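Local atomic coordinates of pectinesterase (Aspergillus niger, PDB entry 5C1E), a protein that catalyses the hydrolysis of methyl esters in pectin, releasing methanol and leaving de-esterified galacturonate in the chain, and probably helps macerate and soft-rot plant tissue. Residues D27-G30 with S35-I38; G61-T66 with K70-T75; S87-A92 with A120-A125; A183-S188 with K243-M248; W197-N202 with T284-E289. One frame throughout, in Å; residues are numbered along the deposited sequence.

Interaction 1: residues D27-G30 with S35-I38; sequences DALG and SACI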
# COMPACT_ATOMS: atom_id res chain seq x y z
N ASP A 27 -20.67 -10.68 -0.48
CA ASP A 27 -21.93 -10.95 -1.20
C ASP A 27 -23.14 -10.64 -0.33
O ASP A 27 -24.13 -10.06 -0.80
CB ASP A 27 -22.02 -12.42 -1.67
CG ASP A 27 -21.04 -12.76 -2.82
OD1 ASP A 27 -20.47 -11.84 -3.43
OD2 ASP A 27 -20.84 -13.95 -3.10
N ALA A 28 -23.08 -11.02 0.94
CA ALA A 28 -24.17 -10.78 1.88
C ALA A 28 -24.50 -9.29 2.10
O ALA A 28 -25.59 -8.98 2.54
CB ALA A 28 -23.90 -11.44 3.22
N LEU A 29 -23.57 -8.40 1.81
CA LEU A 29 -23.86 -6.96 1.90
C LEU A 29 -24.85 -6.50 0.85
O LEU A 29 -25.61 -5.57 1.08
CB LEU A 29 -22.58 -6.13 1.74
CG LEU A 29 -21.50 -6.38 2.81
CD1 LEU A 29 -20.28 -5.55 2.48
CD2 LEU A 29 -22.01 -6.06 4.21
N GLY A 30 -24.82 -7.14 -0.32
CA GLY A 30 -25.74 -6.81 -1.41
C GLY A 30 -25.60 -5.38 -1.90
O GLY A 30 -24.53 -4.78 -1.81
N SER A 35 -23.66 2.04 5.88
CA SER A 35 -22.33 1.67 6.32
C SER A 35 -22.40 0.26 6.85
O SER A 35 -23.41 -0.14 7.44
CB SER A 35 -21.82 2.63 7.40
OG SER A 35 -22.48 2.41 8.63
N ALA A 36 -21.33 -0.50 6.64
CA ALA A 36 -21.28 -1.90 6.99
C ALA A 36 -19.87 -2.27 7.40
O ALA A 36 -18.91 -1.57 7.10
CB ALA A 36 -21.71 -2.74 5.80
N CYS A 37 -19.76 -3.39 8.11
CA CYS A 37 -18.47 -3.91 8.47
C CYS A 37 -18.48 -5.41 8.56
O CYS A 37 -19.52 -6.05 8.77
CB CYS A 37 -17.95 -3.27 9.76
SG CYS A 37 -19.00 -3.47 11.20
N ILE A 38 -17.29 -5.96 8.35
CA ILE A 38 -17.07 -7.39 8.35
C ILE A 38 -15.85 -7.64 9.25
O ILE A 38 -14.83 -6.92 9.14
CB ILE A 38 -16.80 -7.94 6.92
CG1 ILE A 38 -18.02 -7.72 6.02
CG2 ILE A 38 -16.47 -9.43 6.97
CD1 ILE A 38 -17.79 -8.03 4.55

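Interaction 2: residues G61-T66 with K70-T75; sequences GETTDT and KDNVVT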
# COMPACT_ATOMS: atom_id res chain seq x y z
N GLY A 61 -9.61 -7.40 10.71
CA GLY A 61 -9.00 -8.69 10.99
C GLY A 61 -8.78 -8.91 12.47
O GLY A 61 -8.53 -7.98 13.23
N GLU A 62 -8.87 -10.17 12.86
CA GLU A 62 -8.59 -10.58 14.23
C GLU A 62 -7.13 -10.35 14.56
O GLU A 62 -6.25 -10.69 13.76
CB GLU A 62 -8.93 -12.08 14.40
CG GLU A 62 -8.62 -12.61 15.78
CD GLU A 62 -8.96 -14.08 15.96
OE1 GLU A 62 -9.54 -14.69 15.07
OE2 GLU A 62 -8.62 -14.62 17.03
N THR A 63 -6.86 -9.75 15.72
CA THR A 63 -5.49 -9.57 16.20
C THR A 63 -5.42 -9.25 17.68
O THR A 63 -6.30 -8.59 18.20
CB THR A 63 -4.75 -8.45 15.42
OG1 THR A 63 -3.43 -8.29 15.94
CG2 THR A 63 -5.49 -7.13 15.49
N THR A 64 -4.36 -9.71 18.34
CA THR A 64 -4.11 -9.38 19.75
C THR A 64 -3.66 -7.93 19.94
O THR A 64 -3.74 -7.41 21.05
CB THR A 64 -3.06 -10.34 20.38
OG1 THR A 64 -3.14 -10.27 21.81
CG2 THR A 64 -1.65 -10.00 19.93
N ASP A 65 -3.22 -7.27 18.86
CA ASP A 65 -2.71 -5.89 18.92
C ASP A 65 -3.01 -5.19 17.60
O ASP A 65 -2.31 -5.37 16.59
CB ASP A 65 -1.20 -5.90 19.22
CG ASP A 65 -0.62 -4.50 19.40
OD1 ASP A 65 -1.35 -3.51 19.20
OD2 ASP A 65 0.57 -4.40 19.79
N THR A 66 -4.06 -4.38 17.61
CA THR A 66 -4.51 -3.66 16.42
C THR A 66 -3.53 -2.57 15.96
O THR A 66 -3.61 -2.13 14.81
CB THR A 66 -5.86 -2.98 16.68
OG1 THR A 66 -5.74 -2.12 17.81
CG2 THR A 66 -6.96 -3.99 16.95
N LYS A 70 2.15 -6.79 12.94
CA LYS A 70 3.01 -7.94 13.27
C LYS A 70 2.28 -9.16 13.84
O LYS A 70 2.81 -10.28 13.76
CB LYS A 70 4.14 -7.52 14.20
CG LYS A 70 5.20 -6.74 13.41
CD LYS A 70 6.27 -6.09 14.26
CE LYS A 70 7.30 -5.43 13.35
NZ LYS A 70 8.60 -5.23 14.03
N ASP A 71 1.10 -8.96 14.41
CA ASP A 71 0.31 -10.04 15.00
C ASP A 71 -0.89 -10.47 14.15
O ASP A 71 -1.76 -11.21 14.64
CB ASP A 71 -0.17 -9.63 16.40
CG ASP A 71 0.98 -9.33 17.34
OD1 ASP A 71 2.04 -9.96 17.20
OD2 ASP A 71 0.84 -8.45 18.21
N ASN A 72 -0.95 -10.04 12.89
CA ASN A 72 -2.09 -10.39 12.05
C ASN A 72 -2.16 -11.92 11.91
O ASN A 72 -1.12 -12.60 11.79
CB ASN A 72 -2.00 -9.75 10.67
CG ASN A 72 -2.14 -8.25 10.68
OD1 ASN A 72 -2.45 -7.64 11.69
ND2 ASN A 72 -1.93 -7.64 9.52
N VAL A 73 -3.37 -12.45 11.94
CA VAL A 73 -3.61 -13.88 11.77
C VAL A 73 -4.58 -14.16 10.62
O VAL A 73 -5.00 -15.31 10.42
CB VAL A 73 -4.13 -14.55 13.07
CG1 VAL A 73 -2.99 -14.70 14.07
CG2 VAL A 73 -5.30 -13.76 13.68
N VAL A 74 -4.92 -13.12 9.86
CA VAL A 74 -5.78 -13.25 8.69
C VAL A 74 -4.96 -12.96 7.45
O VAL A 74 -4.38 -11.88 7.32
CB VAL A 74 -6.99 -12.30 8.74
CG1 VAL A 74 -7.83 -12.44 7.49
CG2 VAL A 74 -7.82 -12.59 9.97
N THR A 75 -4.88 -13.94 6.56
CA THR A 75 -4.19 -13.77 5.29
C THR A 75 -5.16 -14.06 4.16
O THR A 75 -5.83 -15.09 4.18
CB THR A 75 -2.95 -14.69 5.22
OG1 THR A 75 -2.01 -14.28 6.21
CG2 THR A 75 -2.28 -14.58 3.86
O HOH W 1 -5.36 -10.58 11.24
O HOH W 2 -1.54 -7.29 14.35

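Interaction 3: residues S87-A92 with A120-A125; sequences SLDKSA and ALVGNA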
# COMPACT_ATOMS: atom_id res chain seq x y z
N SER A 87 -4.85 -8.39 -17.15
CA SER A 87 -4.50 -7.01 -16.80
C SER A 87 -3.91 -6.96 -15.40
O SER A 87 -3.99 -7.93 -14.66
CB SER A 87 -5.74 -6.11 -16.82
OG SER A 87 -6.59 -6.39 -15.72
N LEU A 88 -3.30 -5.82 -15.05
CA LEU A 88 -2.85 -5.61 -13.67
C LEU A 88 -3.97 -5.78 -12.65
O LEU A 88 -3.80 -6.50 -11.68
CB LEU A 88 -2.24 -4.22 -13.50
CG LEU A 88 -0.91 -4.03 -14.24
CD1 LEU A 88 -0.60 -2.53 -14.29
CD2 LEU A 88 0.20 -4.82 -13.56
N ASP A 89 -5.10 -5.11 -12.88
CA ASP A 89 -6.25 -5.18 -11.98
C ASP A 89 -6.78 -6.59 -11.80
O ASP A 89 -7.14 -6.98 -10.69
CB ASP A 89 -7.39 -4.28 -12.46
CG ASP A 89 -7.14 -2.83 -12.16
OD1 ASP A 89 -6.08 -2.52 -11.60
OD2 ASP A 89 -8.00 -1.99 -12.52
N LYS A 90 -6.82 -7.35 -12.89
CA LYS A 90 -7.32 -8.73 -12.85
C LYS A 90 -6.37 -9.69 -12.14
O LYS A 90 -6.81 -10.77 -11.77
CB LYS A 90 -7.63 -9.27 -14.25
CG LYS A 90 -8.87 -8.66 -14.87
CD LYS A 90 -9.13 -9.16 -16.28
CE LYS A 90 -10.34 -8.44 -16.86
NZ LYS A 90 -10.63 -8.85 -18.27
N SER A 91 -5.10 -9.30 -11.98
CA SER A 91 -4.13 -10.11 -11.25
C SER A 91 -4.21 -9.91 -9.74
O SER A 91 -3.59 -10.65 -8.99
CB SER A 91 -2.70 -9.79 -11.72
OG SER A 91 -2.20 -8.59 -11.14
N ALA A 92 -4.97 -8.90 -9.30
CA ALA A 92 -4.95 -8.49 -7.90
C ALA A 92 -5.68 -9.49 -7.03
O ALA A 92 -6.75 -9.96 -7.38
CB ALA A 92 -5.57 -7.12 -7.73
N ALA A 120 -0.84 -7.63 -5.41
CA ALA A 120 -1.45 -8.08 -4.16
C ALA A 120 -2.75 -7.33 -3.92
O ALA A 120 -3.81 -7.93 -3.84
CB ALA A 120 -0.51 -7.92 -2.99
N LEU A 121 -2.69 -6.00 -3.84
CA LEU A 121 -3.89 -5.19 -3.68
C LEU A 121 -3.86 -3.99 -4.61
O LEU A 121 -2.81 -3.36 -4.79
CB LEU A 121 -4.09 -4.74 -2.23
CG LEU A 121 -5.36 -3.91 -1.97
CD1 LEU A 121 -5.98 -4.23 -0.62
CD2 LEU A 121 -5.10 -2.42 -2.08
N VAL A 122 -5.00 -3.71 -5.24
CA VAL A 122 -5.15 -2.48 -5.99
C VAL A 122 -6.14 -1.59 -5.25
O VAL A 122 -7.24 -2.02 -4.86
CB VAL A 122 -5.51 -2.67 -7.49
CG1 VAL A 122 -6.64 -3.64 -7.70
CG2 VAL A 122 -5.86 -1.33 -8.15
N GLY A 123 -5.71 -0.36 -5.04
CA GLY A 123 -6.56 0.68 -4.50
C GLY A 123 -6.99 1.60 -5.62
O GLY A 123 -6.16 2.31 -6.19
N ASN A 124 -8.28 1.59 -5.94
CA ASN A 124 -8.79 2.38 -7.06
C ASN A 124 -10.10 3.06 -6.69
O ASN A 124 -11.15 2.80 -7.29
CB ASN A 124 -8.93 1.48 -8.30
CG ASN A 124 -9.32 2.25 -9.55
OD1 ASN A 124 -9.07 3.44 -9.66
ND2 ASN A 124 -9.95 1.56 -10.48
N ALA A 125 -10.00 3.95 -5.72
CA ALA A 125 -11.13 4.69 -5.16
C ALA A 125 -10.60 5.74 -4.18
O ALA A 125 -9.41 5.76 -3.84
CB ALA A 125 -12.10 3.75 -4.45
O HOH W 3 -9.40 -1.37 -10.02

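Interaction 4: residues A183-S188 with K243-M248; sequences AITASS and KGWTTM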
# COMPACT_ATOMS: atom_id res chain seq x y z
N ALA A 183 13.25 -0.69 -7.95
CA ALA A 183 12.80 0.61 -7.46
C ALA A 183 11.55 0.43 -6.64
O ALA A 183 10.66 -0.33 -7.02
CB ALA A 183 12.55 1.55 -8.62
N ILE A 184 11.46 1.12 -5.50
CA ILE A 184 10.33 0.95 -4.61
C ILE A 184 9.08 1.57 -5.23
O ILE A 184 8.06 0.91 -5.33
CB ILE A 184 10.60 1.59 -3.24
CG1 ILE A 184 11.74 0.87 -2.53
CG2 ILE A 184 9.35 1.52 -2.39
CD1 ILE A 184 12.30 1.61 -1.34
N THR A 185 9.15 2.84 -5.62
CA THR A 185 7.97 3.53 -6.18
C THR A 185 8.03 3.65 -7.70
O THR A 185 9.09 3.82 -8.28
CB THR A 185 7.76 4.95 -5.58
OG1 THR A 185 8.84 5.85 -5.93
CG2 THR A 185 7.59 4.87 -4.09
N ALA A 186 6.86 3.59 -8.32
CA ALA A 186 6.74 3.87 -9.74
C ALA A 186 5.45 4.65 -10.00
O ALA A 186 4.42 4.10 -10.41
CB ALA A 186 6.78 2.56 -10.53
N SER A 187 5.51 5.96 -9.75
CA SER A 187 4.35 6.82 -9.92
C SER A 187 4.06 7.06 -11.39
O SER A 187 4.99 7.30 -12.17
CB SER A 187 4.54 8.16 -9.21
OG SER A 187 3.57 9.10 -9.64
N SER A 188 2.78 7.03 -11.73
CA SER A 188 2.31 7.31 -13.09
C SER A 188 1.66 8.70 -13.22
O SER A 188 0.92 8.97 -14.18
CB SER A 188 1.32 6.21 -13.54
OG SER A 188 0.30 6.05 -12.57
N LYS A 243 22.72 6.96 -5.86
CA LYS A 243 21.97 7.81 -6.80
C LYS A 243 20.52 8.07 -6.37
O LYS A 243 19.89 9.03 -6.83
CB LYS A 243 22.05 7.25 -8.22
CG LYS A 243 23.47 7.10 -8.74
CD LYS A 243 23.54 6.68 -10.20
CE LYS A 243 22.84 5.35 -10.50
NZ LYS A 243 23.48 4.17 -9.85
N GLY A 244 19.98 7.19 -5.52
CA GLY A 244 18.66 7.35 -4.93
C GLY A 244 17.52 6.95 -5.87
O GLY A 244 16.66 6.14 -5.51
N TRP A 245 17.51 7.54 -7.05
CA TRP A 245 16.44 7.32 -8.01
C TRP A 245 17.00 6.81 -9.33
O TRP A 245 18.18 7.03 -9.64
CB TRP A 245 15.68 8.62 -8.23
CG TRP A 245 15.25 9.30 -6.96
CD1 TRP A 245 15.99 10.17 -6.20
CD2 TRP A 245 13.99 9.17 -6.29
NE1 TRP A 245 15.27 10.59 -5.11
CE2 TRP A 245 14.04 9.98 -5.13
CE3 TRP A 245 12.83 8.45 -6.55
CZ2 TRP A 245 12.96 10.12 -4.27
CZ3 TRP A 245 11.77 8.56 -5.69
CH2 TRP A 245 11.83 9.40 -4.57
N THR A 246 16.17 6.10 -10.10
CA THR A 246 16.61 5.60 -11.40
C THR A 246 15.57 5.94 -12.49
O THR A 246 14.57 6.63 -12.23
CB THR A 246 16.96 4.09 -11.35
OG1 THR A 246 17.65 3.69 -12.54
CG2 THR A 246 15.72 3.22 -11.15
N THR A 247 15.82 5.47 -13.70
CA THR A 247 15.05 5.89 -14.87
C THR A 247 14.02 4.85 -15.31
O THR A 247 14.12 3.65 -14.96
CB THR A 247 15.99 6.09 -16.04
OG1 THR A 247 16.66 4.85 -16.28
CG2 THR A 247 17.01 7.19 -15.72
N MET A 248 13.02 5.32 -16.05
CA MET A 248 12.02 4.45 -16.65
C MET A 248 11.39 5.16 -17.86
O MET A 248 11.83 4.93 -18.97
CB MET A 248 10.96 3.98 -15.64
CG MET A 248 10.05 2.88 -16.18
SD MET A 248 8.85 2.31 -14.95
CE MET A 248 8.20 0.84 -15.74

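Interaction 5: residues W197-N202 with T284-E289; sequences WYAIDN and TTVLGE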
# COMPACT_ATOMS: atom_id res chain seq x y z
N TRP A 197 0.46 13.38 -4.95
CA TRP A 197 1.80 13.08 -4.44
C TRP A 197 1.79 11.66 -3.91
O TRP A 197 0.76 11.17 -3.44
CB TRP A 197 2.17 13.94 -3.22
CG TRP A 197 2.38 15.41 -3.45
CD1 TRP A 197 1.43 16.35 -3.79
CD2 TRP A 197 3.61 16.13 -3.30
NE1 TRP A 197 2.01 17.59 -3.89
CE2 TRP A 197 3.35 17.48 -3.59
CE3 TRP A 197 4.92 15.76 -2.96
CZ2 TRP A 197 4.35 18.46 -3.57
CZ3 TRP A 197 5.91 16.73 -2.92
CH2 TRP A 197 5.62 18.06 -3.23
N TYR A 198 2.95 11.01 -3.93
CA TYR A 198 3.27 10.01 -2.92
C TYR A 198 4.07 10.71 -1.82
O TYR A 198 5.09 11.37 -2.10
CB TYR A 198 4.20 8.91 -3.41
CG TYR A 198 3.70 7.92 -4.46
CD1 TYR A 198 2.62 8.20 -5.31
CD2 TYR A 198 4.38 6.72 -4.64
CE1 TYR A 198 2.20 7.28 -6.26
CE2 TYR A 198 3.99 5.81 -5.59
CZ TYR A 198 2.91 6.08 -6.40
OH TYR A 198 2.58 5.15 -7.33
N ALA A 199 3.65 10.51 -0.58
CA ALA A 199 4.42 10.95 0.57
C ALA A 199 4.72 9.75 1.44
O ALA A 199 3.81 9.08 1.93
CB ALA A 199 3.66 12.01 1.35
N ILE A 200 6.01 9.48 1.65
CA ILE A 200 6.45 8.40 2.54
C ILE A 200 7.02 9.06 3.79
O ILE A 200 8.08 9.68 3.73
CB ILE A 200 7.44 7.47 1.83
CG1 ILE A 200 6.69 6.75 0.71
CG2 ILE A 200 8.06 6.48 2.80
CD1 ILE A 200 7.56 6.21 -0.37
N ASP A 201 6.28 8.96 4.89
CA ASP A 201 6.52 9.78 6.08
C ASP A 201 6.73 8.95 7.34
O ASP A 201 5.89 8.12 7.69
CB ASP A 201 5.35 10.74 6.32
CG ASP A 201 5.55 11.62 7.54
OD1 ASP A 201 6.21 12.67 7.42
OD2 ASP A 201 5.02 11.29 8.60
N ASN A 202 7.83 9.20 8.03
CA ASN A 202 8.16 8.43 9.24
C ASN A 202 8.06 6.92 9.00
O ASN A 202 7.55 6.17 9.82
CB ASN A 202 7.25 8.87 10.41
CG ASN A 202 7.62 10.25 10.96
OD1 ASN A 202 7.00 11.28 10.62
ND2 ASN A 202 8.62 10.27 11.81
N THR A 284 -2.69 17.61 4.18
CA THR A 284 -3.62 18.46 3.43
C THR A 284 -3.16 18.55 1.97
O THR A 284 -3.98 18.49 1.05
CB THR A 284 -3.78 19.84 4.08
OG1 THR A 284 -4.44 19.67 5.34
CG2 THR A 284 -4.59 20.77 3.19
N THR A 285 -1.85 18.68 1.76
CA THR A 285 -1.29 18.73 0.43
C THR A 285 -1.57 17.42 -0.32
O THR A 285 -1.96 17.45 -1.47
CB THR A 285 0.22 19.00 0.50
OG1 THR A 285 0.43 20.36 0.90
CG2 THR A 285 0.89 18.75 -0.82
N VAL A 286 -1.38 16.29 0.34
CA VAL A 286 -1.43 14.98 -0.34
C VAL A 286 -2.86 14.46 -0.48
O VAL A 286 -3.24 13.88 -1.51
CB VAL A 286 -0.54 13.95 0.39
CG1 VAL A 286 -0.58 12.57 -0.28
CG2 VAL A 286 0.89 14.46 0.50
N LEU A 287 -3.67 14.65 0.56
CA LEU A 287 -4.98 14.03 0.65
C LEU A 287 -6.17 14.99 0.58
O LEU A 287 -7.32 14.56 0.45
CB LEU A 287 -5.08 13.24 1.95
CG LEU A 287 -4.01 12.18 2.21
CD1 LEU A 287 -4.21 11.63 3.60
CD2 LEU A 287 -4.08 11.08 1.16
N GLY A 288 -5.90 16.29 0.67
CA GLY A 288 -6.96 17.29 0.68
C GLY A 288 -7.28 17.75 2.09
O GLY A 288 -6.99 17.06 3.07
N GLU A 289 -7.90 18.92 2.17
CA GLU A 289 -8.23 19.55 3.45
C GLU A 289 -9.21 18.74 4.30
O GLU A 289 -9.30 18.97 5.50
CB GLU A 289 -8.85 20.92 3.19
CG GLU A 289 -10.23 20.84 2.52
CD GLU A 289 -10.80 22.19 2.13
OE1 GLU A 289 -10.01 23.14 1.90
OE2 GLU A 289 -12.05 22.29 2.06

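Interaction 1: residues D27-G30 with S35-I38
Leu29 splits its two methyls between Ala36 and Ile38, pinning helix 22-29 to strand 36-40 within the beta-alpha-beta unit formed with strand 11-13 at the start of the parallel beta helix. The tighter end is at Ala36, where Leu29 CD2 rests 3.7 Å from Ala36 CB, methyl on methyl. The second branch is less snug: Leu29 CD1 lies 4.1 Å from Ile38 CD1, and the two side chains meet at a slant. Leu29 has CG beside its own backbone N (chi1 -62°), and with chi2 extended at 177° CD2 is aimed at Ala36 and CD1 at Ile38. Around this small apolar patch, Leu29 also touches Leu11 and Leu57, while Ile38 is buried against Ala25 and Leu26 one turn back in the helix.

The solvent side is quite different. Asp27, Ala28 and Gly30 are exposed and make no contact with 35-38, and no hydrogen bond crosses between the segments. Cys37 points its CB away from 27-30, and its SG is in the disulfide with Cys10. Gly30, with positive phi, takes the chain out of the helix, and its N still donates to Asp27 O at 3.0 Å.

Interaction 2: residues G61-T66 with K70-T75
Thr63 OG1, which packs against the CB of Asp71, is gripped from two directions. The backbone N of Asp65 donates to it at 3.1 Å in a nearly straight bond (166°), making an ST turn, and a water sits 2.7 Å from the same Thr63 OG1. This is the loop where the parallel beta helix passes from strand 57-61 of one sheet to strand 74-78 of the next; its two limbs run almost antiparallel, yet no direct hydrogen bond joins them.

Two waters supply the polar link instead. The one on Thr63 also lies 2.8 Å from Asn72 OD1, to which it probably donates, and takes a weak bond from Asp71 N. Asn72 is fixed at its other end too, since its ND2 reaches Asn107 OD1 and Gly132 O. A second water donates to Glu62 O at 2.7 Å and accepts from Val73 N at 2.8 Å.

At the loop tip, Asp71 slants across Thr64, with Asp71 OD2 3.4 Å from Thr64 CG2. Asp65 OD2 comes within 4.4 Å of Asp71 OD2; two like charges this close would probably repel mildly, though Asp65 OD1 is engaged by Ser67 OG. Toward the strand end, Glu62 stretches out fully and OE1 bonds to Ser42 N. Its CB and CG lie across Val73, whose chi1 of -75° leaves CG2 between the backbone N and the carbonyl carbon, with Val73 CG2 just 3.2 Å from Glu62 O.

Interaction 3: residues S87-A92 with A120-A125
A carboxylate oxygen pressed onto valine methyls is the odd feature here: Asp89 OD1 lies 3.7 Å from Val122 CG2, buried and without a polar partner in one of two modelled conformers, so the missing partner is a tentative point. The setting is the parallel beta helix, where segment 87-92 is an outlying turn leading into strand 94-96, next to strand 121-124 in the same parallel sheet.

The other oxygen of the carboxylate carries the polar load. Asp89 OD2 makes a salt bridge with Lys145, which probably helps keep the acid charged despite its apolar neighbour, and it takes a weak bond from a water at 2.9 Å. That same water accepts from Asn124 ND2 at 3.0 Å, so a thin polar bridge runs past Val122.

Val122 meets Asp89 and Ala92, three residues apart on the turn. Its CG1 sits between the backbone N and the carbonyl carbon (chi1 47°) and touches Ala92 CB at 3.6 Å; its CG2, anti to N, is the methyl under Asp89.

The turn that presents Asp89 and Ala92 is held from within. Ser87 OG accepts from Lys90 N at 3.0 Å, an ST motif. Leu88 O takes two donors of Ser91, the backbone N and the hydroxyl; Ser91 OG is 2.7 Å from Leu88 O, tilted 17° from the carbonyl plane.

Interaction 4: residues A183-S188 with K243-M248
The indole of Trp245 has Thr185 at its edge: Thr185 OG1 lies near the ring plane, 4.0 Å from Trp245 CZ3 on the benzene side. Tyr256 stacks with the ring, and Val229 and Leu219 also touch the side chain. At the pyrrole end NE1 is hydrogen-bonded to Glu274 OE2, which together with the stack fixes how the indole is turned. The edge contact with Thr185 is plain packing; the threonine hydroxyl is hydrogen-bonded to Leu219 O. Thr185 holds OG1 between its backbone N and carbonyl carbon (chi1 65°), which puts the oxygen at the CZ3 edge.

Segment 183-188 belongs to strand 182-187 of the parallel beta helix, at a corner where the chain bends at Ile184; segment 243-248 is part of the long loop between strands 235-236 and 255-259, folded back over it. Next along the loop, Thr246 touches Tyr218 and brings CG2 to 4.4 Å from Ala183 CB, a loose methyl contact. Ala183 lies close to Asp161, the predicted active-site residue: their nearest side-chain atoms are about 4 Å apart and their backbones are hydrogen-bonded. Gly244, with positive phi, carries the chain into Trp245, whose N makes a weak bond to Lys243 O at 2.8 Å.

Interaction 5: residues W197-N202 with T284-E289
Trp197 swings its indole to the side of its own backbone N (chi1 -68°), and Thr285 holds CG2 anti to its N; between them these torsions lay a methyl over the indole face. Thr285 CG2 stands 3.9 Å from the centroid of the five-membered ring of Trp197, 30° off the ring normal, a clear CH-pi contact. The nearest ring atom is Trp197 NE1, at 3.5 Å from Thr285 CG2. Val286 sends one branch between two residues of the strand: Val286 CG2 lies 3.8 Å from Ala199 CB and 4.0 Å from Trp197 CB. Val286 CG1 meanwhile rests 3.7 Å from Trp197 O.

What these groups join is the short C-terminal helix 283-287 and strand 198-201, a member of the ten-strand parallel sheet of the beta helix. Ser168 on the neighbouring strand ties both sides together, its OG bonding to Trp197 N and to Val286 O. Trp197 is engaged further by a cation-pi contact with Arg228 and by the ring of Tyr257. Helix 283-287 ends at Gly288, whose N donates to Thr284 O at 2.9 Å.

With no hydrogen bond running directly between the two segments, the helix is seated here by dispersion and the fit of methyls against indole and alanine, and Ser168 adds the polar anchoring.

How the interactions relate
Along the chain, interactions 1, 2 and 3 come one after another, followed by interactions 4 and 5, whose segments alternate. They are spread along one parallel beta helix: interaction 1 lies near its start, about 38 Å between centres from interaction 4, on the opposite side of the chain's centre. Interactions 1 and 5, their centres about 30 Å apart, set helices on the same ten-strand sheet; interactions 3 and 4 set loops against the seven-strand sheet, and interaction 2 is a turn linking strands 57-61 and 74-78. Only interactions 4 and 5 touch, where Thr185 CG2 packs on Tyr198 CD2 at 3.7 Å. Interaction 4 is the one beside the predicted active-site Asp161.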